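Local coordinates for protein fatty Acyl-Adenylate Ligase (Escherichia coli, PDB 3PBK) that belongs to the fatty acyl-adenylate ligases of the AMP-binding (ANL) superfamily and is seen here with 5'-o-[(s)-(dodecanoyloxy)(hydroxy)phosphoryl]adenosine, at residues 59-68 with 159-169; 70-81 with 126-137. All blocks are in the same frame, centred on the assembly; numbering follows the deposited sequence.

Contact 1 of 2, residues 59-68 with 159-169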
loop_
_atom_site.group_PDB
_atom_site.type_symbol
_atom_site.label_atom_id
_atom_site.label_comp_id
_atom_site.label_asym_id
_atom_site.label_seq_id
_atom_site.Cartn_x
_atom_site.Cartn_y
_atom_site.Cartn_z
ATOM N N GLU A 59 18.720 -15.062 -14.147
ATOM C CA GLU A 59 19.027 -16.450 -14.515
ATOM C C GLU A 59 20.198 -16.994 -13.702
ATOM O O GLU A 59 20.103 -18.062 -13.099
ATOM C CB GLU A 59 19.360 -16.556 -16.001
ATOM C CG GLU A 59 18.164 -16.588 -16.927
ATOM C CD GLU A 59 18.560 -16.362 -18.381
ATOM O OE1 GLU A 59 19.776 -16.402 -18.697
ATOM O OE2 GLU A 59 17.653 -16.139 -19.208
ATOM N N ALA A 60 21.306 -16.257 -13.703
ATOM C CA ALA A 60 22.481 -16.635 -12.928
ATOM C C ALA A 60 22.120 -16.820 -11.459
ATOM O O ALA A 60 22.426 -17.849 -10.854
ATOM C CB ALA A 60 23.571 -15.588 -13.076
ATOM N N GLY A 61 21.468 -15.814 -10.890
ATOM C CA GLY A 61 21.051 -15.869 -9.501
ATOM C C GLY A 61 20.186 -17.082 -9.246
ATOM O O GLY A 61 20.331 -17.763 -8.237
ATOM N N ALA A 62 19.277 -17.352 -10.169
ATOM C CA ALA A 62 18.432 -18.527 -10.061
ATOM C C ALA A 62 19.279 -19.798 -9.876
ATOM O O ALA A 62 18.937 -20.684 -9.089
ATOM C CB ALA A 62 17.527 -18.641 -11.285
ATOM N N LYS A 63 20.394 -19.879 -10.598
ATOM C CA LYS A 63 21.260 -21.050 -10.509
ATOM C C LYS A 63 22.087 -21.042 -9.223
ATOM O O LYS A 63 22.222 -22.074 -8.567
ATOM C CB LYS A 63 22.146 -21.171 -11.750
ATOM C CG LYS A 63 21.404 -21.680 -12.979
ATOM C CD LYS A 63 22.239 -21.514 -14.245
ATOM C CE LYS A 63 21.606 -22.244 -15.424
ATOM N NZ LYS A 63 22.512 -22.296 -16.605
ATOM N N ARG A 64 22.629 -19.887 -8.850
ATOM C CA ARG A 64 23.295 -19.775 -7.561
ATOM C C ARG A 64 22.379 -20.297 -6.462
ATOM O O ARG A 64 22.729 -21.219 -5.728
ATOM C CB ARG A 64 23.684 -18.332 -7.269
ATOM C CG ARG A 64 24.730 -17.772 -8.211
ATOM C CD ARG A 64 25.470 -16.593 -7.579
ATOM N NE ARG A 64 24.644 -15.392 -7.453
ATOM C CZ ARG A 64 24.093 -14.749 -8.481
ATOM N NH1 ARG A 64 24.253 -15.208 -9.719
ATOM N NH2 ARG A 64 23.367 -13.656 -8.279
ATOM N N LEU A 65 21.195 -19.706 -6.365
ATOM C CA LEU A 65 20.216 -20.102 -5.362
ATOM C C LEU A 65 19.991 -21.603 -5.293
ATOM O O LEU A 65 19.811 -22.156 -4.214
ATOM C CB LEU A 65 18.886 -19.400 -5.614
ATOM C CG LEU A 65 18.782 -18.023 -4.976
ATOM C CD1 LEU A 65 17.385 -17.466 -5.132
ATOM C CD2 LEU A 65 19.167 -18.138 -3.521
ATOM N N LEU A 66 19.991 -22.263 -6.443
ATOM C CA LEU A 66 19.738 -23.700 -6.487
ATOM C C LEU A 66 20.919 -24.533 -5.976
ATOM O O LEU A 66 20.733 -25.657 -5.492
ATOM C CB LEU A 66 19.350 -24.125 -7.898
ATOM C CG LEU A 66 17.960 -23.646 -8.310
ATOM C CD1 LEU A 66 17.764 -23.789 -9.811
ATOM C CD2 LEU A 66 16.883 -24.396 -7.528
ATOM N N SER A 67 22.124 -23.978 -6.072
ATOM C CA SER A 67 23.306 -24.677 -5.599
ATOM C C SER A 67 23.179 -24.897 -4.103
ATOM O O SER A 67 23.902 -25.694 -3.518
ATOM C CB SER A 67 24.570 -23.883 -5.909
ATOM O OG SER A 67 24.821 -22.921 -4.902
ATOM N N LEU A 68 22.249 -24.180 -3.489
ATOM C CA LEU A 68 22.001 -24.318 -2.067
ATOM C C LEU A 68 21.018 -25.447 -1.794
ATOM O O LEU A 68 20.414 -25.499 -0.722
ATOM C CB LEU A 68 21.458 -23.013 -1.491
ATOM C CG LEU A 68 22.472 -21.897 -1.237
ATOM C CD1 LEU A 68 21.787 -20.543 -1.194
ATOM C CD2 LEU A 68 23.206 -22.150 0.058
ATOM N N PHE A 159 25.647 -14.098 -1.551
ATOM C CA PHE A 159 24.710 -14.600 -2.547
ATOM C C PHE A 159 25.283 -14.504 -3.969
ATOM O O PHE A 159 25.291 -15.493 -4.707
ATOM C CB PHE A 159 23.365 -13.866 -2.426
ATOM C CG PHE A 159 22.457 -14.037 -3.620
ATOM C CD1 PHE A 159 22.240 -15.287 -4.178
ATOM C CD2 PHE A 159 21.797 -12.942 -4.169
ATOM C CE1 PHE A 159 21.402 -15.439 -5.278
ATOM C CE2 PHE A 159 20.952 -13.088 -5.262
ATOM C CZ PHE A 159 20.756 -14.337 -5.816
ATOM N N LYS A 160 25.765 -13.322 -4.353
ATOM C CA LYS A 160 26.322 -13.138 -5.692
ATOM C C LYS A 160 27.581 -13.988 -5.842
ATOM O O LYS A 160 28.010 -14.315 -6.960
ATOM C CB LYS A 160 26.636 -11.664 -5.969
ATOM C CG LYS A 160 25.454 -10.728 -5.817
ATOM C CD LYS A 160 25.643 -9.450 -6.623
ATOM C CE LYS A 160 24.773 -8.312 -6.085
ATOM N NZ LYS A 160 24.863 -7.059 -6.905
ATOM N N ALA A 161 28.148 -14.358 -4.696
ATOM C CA ALA A 161 29.408 -15.087 -4.638
ATOM C C ALA A 161 29.234 -16.606 -4.758
ATOM O O ALA A 161 30.210 -17.344 -4.869
ATOM C CB ALA A 161 30.163 -14.726 -3.358
ATOM N N LEU A 162 27.989 -17.066 -4.746
ATOM C CA LEU A 162 27.700 -18.494 -4.864
ATOM C C LEU A 162 28.028 -19.060 -6.246
ATOM O O LEU A 162 28.239 -18.312 -7.207
ATOM C CB LEU A 162 26.235 -18.781 -4.511
ATOM C CG LEU A 162 25.956 -19.310 -3.102
ATOM C CD1 LEU A 162 26.969 -18.787 -2.094
ATOM C CD2 LEU A 162 24.535 -18.973 -2.675
ATOM N N PRO A 163 28.091 -20.394 -6.337
ATOM C CA PRO A 163 28.333 -21.115 -7.591
ATOM C C PRO A 163 27.043 -21.431 -8.359
ATOM O O PRO A 163 26.043 -21.838 -7.762
ATOM C CB PRO A 163 28.983 -22.428 -7.120
ATOM C CG PRO A 163 29.216 -22.265 -5.626
ATOM C CD PRO A 163 28.203 -21.282 -5.172
ATOM N N GLU A 164 27.072 -21.239 -9.674
ATOM C CA GLU A 164 26.000 -21.708 -10.533
ATOM C C GLU A 164 25.771 -23.194 -10.282
ATOM O O GLU A 164 26.597 -24.007 -10.700
ATOM C CB GLU A 164 26.420 -21.574 -11.998
ATOM C CG GLU A 164 26.992 -20.235 -12.405
ATOM C CD GLU A 164 25.912 -19.300 -12.870
ATOM O OE1 GLU A 164 24.831 -19.349 -12.250
ATOM O OE2 GLU A 164 26.131 -18.536 -13.842
ATOM N N ALA A 165 24.674 -23.570 -9.621
ATOM C CA ALA A 165 24.281 -24.986 -9.589
ATOM C C ALA A 165 24.096 -25.477 -11.029
ATOM O O ALA A 165 23.235 -24.972 -11.751
ATOM C CB ALA A 165 23.002 -25.182 -8.796
ATOM N N ASP A 166 24.903 -26.445 -11.453
ATOM C CA ASP A 166 24.923 -26.818 -12.867
ATOM C C ASP A 166 23.666 -27.581 -13.289
ATOM O O ASP A 166 23.657 -28.811 -13.343
ATOM C CB ASP A 166 26.190 -27.608 -13.216
ATOM C CG ASP A 166 26.454 -27.648 -14.713
ATOM O OD1 ASP A 166 27.365 -26.928 -15.179
ATOM O OD2 ASP A 166 25.737 -28.385 -15.424
ATOM N N VAL A 167 22.607 -26.842 -13.601
ATOM C CA VAL A 167 21.322 -27.455 -13.891
ATOM C C VAL A 167 20.547 -26.683 -14.950
ATOM O O VAL A 167 20.789 -25.493 -15.170
ATOM C CB VAL A 167 20.462 -27.577 -12.609
ATOM C CG1 VAL A 167 20.153 -26.200 -12.042
ATOM C CG2 VAL A 167 19.178 -28.360 -12.889
ATOM N N ALA A 168 19.619 -27.378 -15.603
ATOM C CA ALA A 168 18.727 -26.766 -16.578
ATOM C C ALA A 168 17.537 -26.090 -15.895
ATOM O O ALA A 168 16.696 -26.763 -15.284
ATOM C CB ALA A 168 18.242 -27.804 -17.555
ATOM N N LEU A 169 17.468 -24.764 -16.016
ATOM C CA LEU A 169 16.389 -23.983 -15.410
ATOM C C LEU A 169 15.013 -24.336 -15.970
ATOM O O LEU A 169 14.738 -24.153 -17.157
ATOM C CB LEU A 169 16.656 -22.477 -15.541
ATOM C CG LEU A 169 17.132 -21.725 -14.292
ATOM C CD1 LEU A 169 18.266 -22.456 -13.614
ATOM C CD2 LEU A 169 17.551 -20.307 -14.643
#
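The guanidinium of Arg64 lies over one face of the Phe159 ring and at the same time binds that residue's own carbonyl, so a single arginine meets both the ring and the backbone of one phenylalanine. This cation-pi pair, Arg64 CZ 4.5 Å from the ring centroid with the two planes 39° apart, joins helix 51-67 to the short helix 156-160 within an AMP-binding enzyme domain; beyond it the chain wraps round the helix as an irregular strap. Arg64 bends at its third torsion (chi3 -71°), bringing NE to within 2.8 Å of Phe159 O, which also accepts from Leu162 N on the opposite face of the carbonyl plane. The long aliphatic arm suits arginine to this place, since CB and CD also pack on Leu162 CB. Phe159, buried, turns its CE1 to Leu65 CG at 3.7 Å.

Further along, Ala165 N donates to Lys63 O at 3.1 Å, an oxygen that also accepts from Ser67 N within the helix. The methyl of Ala165 is small enough to lie close to the helix backbone, beside the CB atoms of Leu66 and Ser67. Leu169 then covers the flank, with CD2 against Ala62 CB and CD1 against the extended chain of Lys63. Ser67 turns its hydroxyl back into its own helix, where OG donates to Arg64 O at 2.8 Å.

Contact 2 of 2, residues 70-81 with 126-137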
loop_
_atom_site.group_PDB
_atom_site.type_symbol
_atom_site.label_atom_id
_atom_site.label_comp_id
_atom_site.label_asym_id
_atom_site.label_seq_id
_atom_site.Cartn_x
_atom_site.Cartn_y
_atom_site.Cartn_z
ATOM N N LEU A 70 18.032 -25.974 -2.623
ATOM C CA LEU A 70 16.689 -25.512 -2.324
ATOM C C LEU A 70 15.761 -26.100 -3.355
ATOM O O LEU A 70 16.084 -26.128 -4.546
ATOM C CB LEU A 70 16.621 -23.995 -2.414
ATOM C CG LEU A 70 17.556 -23.183 -1.528
ATOM C CD1 LEU A 70 17.685 -21.783 -2.081
ATOM C CD2 LEU A 70 17.035 -23.154 -0.108
ATOM N N LYS A 71 14.605 -26.558 -2.899
ATOM C CA LYS A 71 13.659 -27.235 -3.775
ATOM C C LYS A 71 12.551 -26.296 -4.211
ATOM O O LYS A 71 12.218 -25.354 -3.497
ATOM C CB LYS A 71 13.080 -28.471 -3.076
ATOM C CG LYS A 71 13.977 -29.714 -3.200
ATOM C CD LYS A 71 15.418 -29.454 -2.714
ATOM C CE LYS A 71 16.413 -30.489 -3.259
ATOM N NZ LYS A 71 16.130 -31.875 -2.774
ATOM N N LYS A 72 11.989 -26.536 -5.391
ATOM C CA LYS A 72 10.835 -25.766 -5.823
ATOM C C LYS A 72 9.786 -25.683 -4.705
ATOM O O LYS A 72 9.610 -26.616 -3.913
ATOM C CB LYS A 72 10.219 -26.352 -7.096
ATOM C CG LYS A 72 8.932 -25.643 -7.540
ATOM C CD LYS A 72 8.527 -25.998 -8.970
ATOM C CE LYS A 72 8.050 -27.444 -9.074
ATOM N NZ LYS A 72 8.326 -28.042 -10.417
ATOM N N GLY A 73 9.106 -24.548 -4.639
ATOM C CA GLY A 73 8.080 -24.342 -3.639
ATOM C C GLY A 73 8.628 -23.653 -2.413
ATOM O O GLY A 73 7.906 -22.913 -1.746
ATOM N N ASP A 74 9.909 -23.902 -2.129
ATOM C CA ASP A 74 10.606 -23.307 -0.989
ATOM C C ASP A 74 10.592 -21.788 -1.022
ATOM O O ASP A 74 10.538 -21.180 -2.099
ATOM C CB ASP A 74 12.051 -23.792 -0.937
ATOM C CG ASP A 74 12.173 -25.169 -0.346
ATOM O OD1 ASP A 74 11.214 -25.592 0.338
ATOM O OD2 ASP A 74 13.225 -25.822 -0.558
ATOM N N ARG A 75 10.668 -21.185 0.164
ATOM C CA ARG A 75 10.607 -19.732 0.295
ATOM C C ARG A 75 11.959 -19.061 0.572
ATOM O O ARG A 75 12.805 -19.583 1.306
ATOM C CB ARG A 75 9.550 -19.344 1.329
ATOM C CG ARG A 75 8.161 -19.572 0.783
ATOM C CD ARG A 75 7.224 -20.250 1.759
ATOM N NE ARG A 75 7.802 -21.435 2.386
ATOM C CZ ARG A 75 7.777 -22.658 1.869
ATOM N NH1 ARG A 75 7.203 -22.870 0.696
ATOM N NH2 ARG A 75 8.339 -23.666 2.527
ATOM N N VAL A 76 12.156 -17.905 -0.048
ATOM C CA VAL A 76 13.349 -17.104 0.176
ATOM C C VAL A 76 12.958 -15.695 0.597
ATOM O O VAL A 76 12.454 -14.928 -0.214
ATOM C CB VAL A 76 14.219 -17.008 -1.090
ATOM C CG1 VAL A 76 15.461 -16.185 -0.807
ATOM C CG2 VAL A 76 14.590 -18.390 -1.589
ATOM N N ALA A 77 13.193 -15.362 1.865
ATOM C CA ALA A 77 12.967 -14.011 2.376
ATOM C C ALA A 77 13.955 -12.997 1.807
ATOM O O ALA A 77 15.165 -13.198 1.847
ATOM C CB ALA A 77 13.043 -14.002 3.878
ATOM N N LEU A 78 13.425 -11.903 1.280
ATOM C CA LEU A 78 14.250 -10.816 0.788
ATOM C C LEU A 78 14.030 -9.597 1.661
ATOM O O LEU A 78 12.891 -9.285 2.019
ATOM C CB LEU A 78 13.881 -10.490 -0.652
ATOM C CG LEU A 78 13.980 -11.709 -1.557
ATOM C CD1 LEU A 78 13.617 -11.332 -2.957
ATOM C CD2 LEU A 78 15.376 -12.283 -1.519
ATOM N N ILE A 79 15.124 -8.929 2.023
ATOM C CA ILE A 79 15.046 -7.621 2.676
ATOM C C ILE A 79 14.830 -6.558 1.609
ATOM O O ILE A 79 15.758 -6.178 0.881
ATOM C CB ILE A 79 16.297 -7.307 3.511
ATOM C CG1 ILE A 79 16.305 -8.165 4.776
ATOM C CG2 ILE A 79 16.314 -5.839 3.904
ATOM C CD1 ILE A 79 15.211 -7.795 5.774
ATOM N N ALA A 80 13.590 -6.092 1.520
ATOM C CA ALA A 80 13.143 -5.340 0.361
ATOM C C ALA A 80 13.569 -3.876 0.368
ATOM O O ALA A 80 12.769 -2.983 0.641
ATOM C CB ALA A 80 11.639 -5.459 0.205
ATOM N N GLU A 81 14.832 -3.628 0.057
ATOM C CA GLU A 81 15.288 -2.265 -0.173
ATOM C C GLU A 81 14.972 -1.857 -1.608
ATOM O O GLU A 81 14.765 -2.711 -2.481
ATOM C CB GLU A 81 16.795 -2.146 0.082
ATOM C CG GLU A 81 17.194 -2.114 1.553
ATOM C CD GLU A 81 18.683 -2.264 1.731
ATOM O OE1 GLU A 81 19.298 -2.964 0.895
ATOM O OE2 GLU A 81 19.233 -1.684 2.695
ATOM N N CYS A 126 6.024 -18.852 7.306
ATOM C CA CYS A 126 6.357 -19.392 5.989
ATOM C C CYS A 126 7.652 -20.217 5.896
ATOM O O CYS A 126 7.993 -20.711 4.829
ATOM C CB CYS A 126 6.309 -18.295 4.905
ATOM S SG CYS A 126 7.428 -16.876 5.127
ATOM N N GLN A 127 8.357 -20.385 7.008
ATOM C CA GLN A 127 9.582 -21.190 7.019
ATOM C C GLN A 127 10.497 -20.961 5.818
ATOM O O GLN A 127 10.728 -21.887 5.037
ATOM C CB GLN A 127 9.252 -22.684 7.077
ATOM C CG GLN A 127 8.262 -23.073 8.140
ATOM C CD GLN A 127 6.841 -23.091 7.630
ATOM O OE1 GLN A 127 6.594 -23.396 6.460
ATOM N NE2 GLN A 127 5.890 -22.777 8.509
ATOM N N PRO A 128 11.036 -19.745 5.667
ATOM C CA PRO A 128 11.933 -19.545 4.530
ATOM C C PRO A 128 13.152 -20.438 4.705
ATOM O O PRO A 128 13.522 -20.715 5.845
ATOM C CB PRO A 128 12.332 -18.075 4.650
ATOM C CG PRO A 128 11.370 -17.477 5.618
ATOM C CD PRO A 128 10.998 -18.573 6.547
ATOM N N ALA A 129 13.755 -20.888 3.609
ATOM C CA ALA A 129 14.909 -21.773 3.689
ATOM C C ALA A 129 16.193 -20.969 3.571
ATOM O O ALA A 129 17.295 -21.494 3.747
ATOM C CB ALA A 129 14.843 -22.816 2.608
ATOM N N ALA A 130 16.033 -19.688 3.261
ATOM C CA ALA A 130 17.151 -18.770 3.098
ATOM C C ALA A 130 16.647 -17.322 3.145
ATOM O O ALA A 130 15.470 -17.051 2.928
ATOM C CB ALA A 130 17.872 -19.046 1.789
ATOM N N ILE A 131 17.532 -16.385 3.441
ATOM C CA ILE A 131 17.139 -14.992 3.465
ATOM C C ILE A 131 18.294 -14.140 2.983
ATOM O O ILE A 131 19.398 -14.223 3.515
ATOM C CB ILE A 131 16.665 -14.546 4.874
ATOM C CG1 ILE A 131 16.565 -13.023 4.952
ATOM C CG2 ILE A 131 17.583 -15.067 5.960
ATOM C CD1 ILE A 131 15.881 -12.541 6.203
ATOM N N ILE A 132 18.043 -13.337 1.958
ATOM C CA ILE A 132 19.074 -12.493 1.385
ATOM C C ILE A 132 18.890 -11.075 1.875
ATOM O O ILE A 132 17.797 -10.535 1.785
ATOM C CB ILE A 132 18.992 -12.517 -0.130
ATOM C CG1 ILE A 132 19.210 -13.941 -0.623
ATOM C CG2 ILE A 132 19.999 -11.572 -0.737
ATOM C CD1 ILE A 132 19.081 -14.084 -2.101
ATOM N N THR A 133 19.956 -10.479 2.402
ATOM C CA THR A 133 19.906 -9.117 2.927
ATOM C C THR A 133 21.127 -8.312 2.518
ATOM O O THR A 133 22.146 -8.865 2.119
ATOM C CB THR A 133 19.867 -9.107 4.458
ATOM O OG1 THR A 133 19.705 -7.764 4.922
ATOM C CG2 THR A 133 21.166 -9.648 5.017
ATOM N N GLY A 134 21.019 -6.996 2.637
ATOM C CA GLY A 134 22.157 -6.121 2.435
ATOM C C GLY A 134 23.000 -6.036 3.692
ATOM O O GLY A 134 22.523 -6.318 4.795
ATOM N N ASP A 135 24.258 -5.643 3.530
ATOM C CA ASP A 135 25.198 -5.615 4.646
ATOM C C ASP A 135 24.666 -4.845 5.861
ATOM O O ASP A 135 24.829 -5.290 7.000
ATOM C CB ASP A 135 26.550 -5.055 4.194
ATOM C CG ASP A 135 27.326 -6.030 3.319
ATOM O OD1 ASP A 135 27.415 -7.233 3.672
ATOM O OD2 ASP A 135 27.860 -5.590 2.277
ATOM N N GLU A 136 24.029 -3.699 5.612
ATOM C CA GLU A 136 23.542 -2.824 6.682
ATOM C C GLU A 136 22.741 -3.578 7.732
ATOM O O GLU A 136 22.908 -3.365 8.934
ATOM C CB GLU A 136 22.677 -1.701 6.109
ATOM C CG GLU A 136 21.887 -0.938 7.166
ATOM C CD GLU A 136 21.525 0.473 6.723
ATOM O OE1 GLU A 136 21.557 0.751 5.499
ATOM O OE2 GLU A 136 21.212 1.305 7.605
ATOM N N TRP A 137 21.876 -4.469 7.264
ATOM C CA TRP A 137 20.967 -5.190 8.142
ATOM C C TRP A 137 21.483 -6.581 8.513
ATOM O O TRP A 137 20.860 -7.286 9.315
ATOM C CB TRP A 137 19.587 -5.273 7.492
ATOM C CG TRP A 137 19.145 -3.947 6.965
ATOM C CD1 TRP A 137 19.103 -3.554 5.658
ATOM C CD2 TRP A 137 18.717 -2.820 7.735
ATOM N NE1 TRP A 137 18.661 -2.255 5.565
ATOM C CE2 TRP A 137 18.416 -1.781 6.828
ATOM C CE3 TRP A 137 18.554 -2.588 9.104
ATOM C CZ2 TRP A 137 17.959 -0.529 7.245
ATOM C CZ3 TRP A 137 18.101 -1.342 9.519
ATOM C CH2 TRP A 137 17.804 -0.331 8.591
#
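Ile79 lies alongside Thr133, its CG1 3.4 Å from Thr133 OG1, while its CG2 branch reaches CD1 of the Trp137 indole. Beta-branched residues suit these neighbouring parallel strands, 75-79 and 130-133, whose axes run 19° apart. In the usual parallel pattern Ala77 bonds to the two residues flanking Ile131: its N donates to Ala130 O, and its O accepts from Ile132 N at 2.9 Å; Ile79 N then donates to Ile132 O. Ala77, with only a methyl, rests on Ile131 CB, whereas Leu78 lies side by side with Ile132 on the other face of the sheet.

Polar side chains close the two ends. Arg75, bent at its second and third torsions, brings NE 2.6 Å from Cys126 O, in the carbonyl plane, at the end of helix 112-126. At the far end the extended side chain of Glu81 presents OE2 to Trp137 NE1, 3.0 Å away; the bond lies near the indole plane but above that of the carboxylate.

The pair forms the middle of a four-stranded parallel sheet: strand 99-103 bonds to the other edge of 75-79, strand 152-155 flanks 130-133, and helix 84-95 covers Val76 and Leu78 through Cys93, Phe86 and Phe90.

Contact 2 is the buried core of this region, two central strands of the parallel sheet, and contact 1 is a partly buried layer farther from the chain's centre, where helix 51-67 is wrapped by the chain that follows strand 152-155. Helix 51-67 and strand 75-79 follow each other in the chain, joined by a short loop, and in sequence contact 2 is nested within the loop that contact 1 closes. They also touch: Phe159 CD2 packs on Ile132 CD1, and Leu65 CD2 lies near the same methyl. Repeated backbone bonds and aliphatic side chains hold the strands, whereas the helix relies on a cation-pi pair, isolated bonds to carbonyls and partly exposed aliphatic groups.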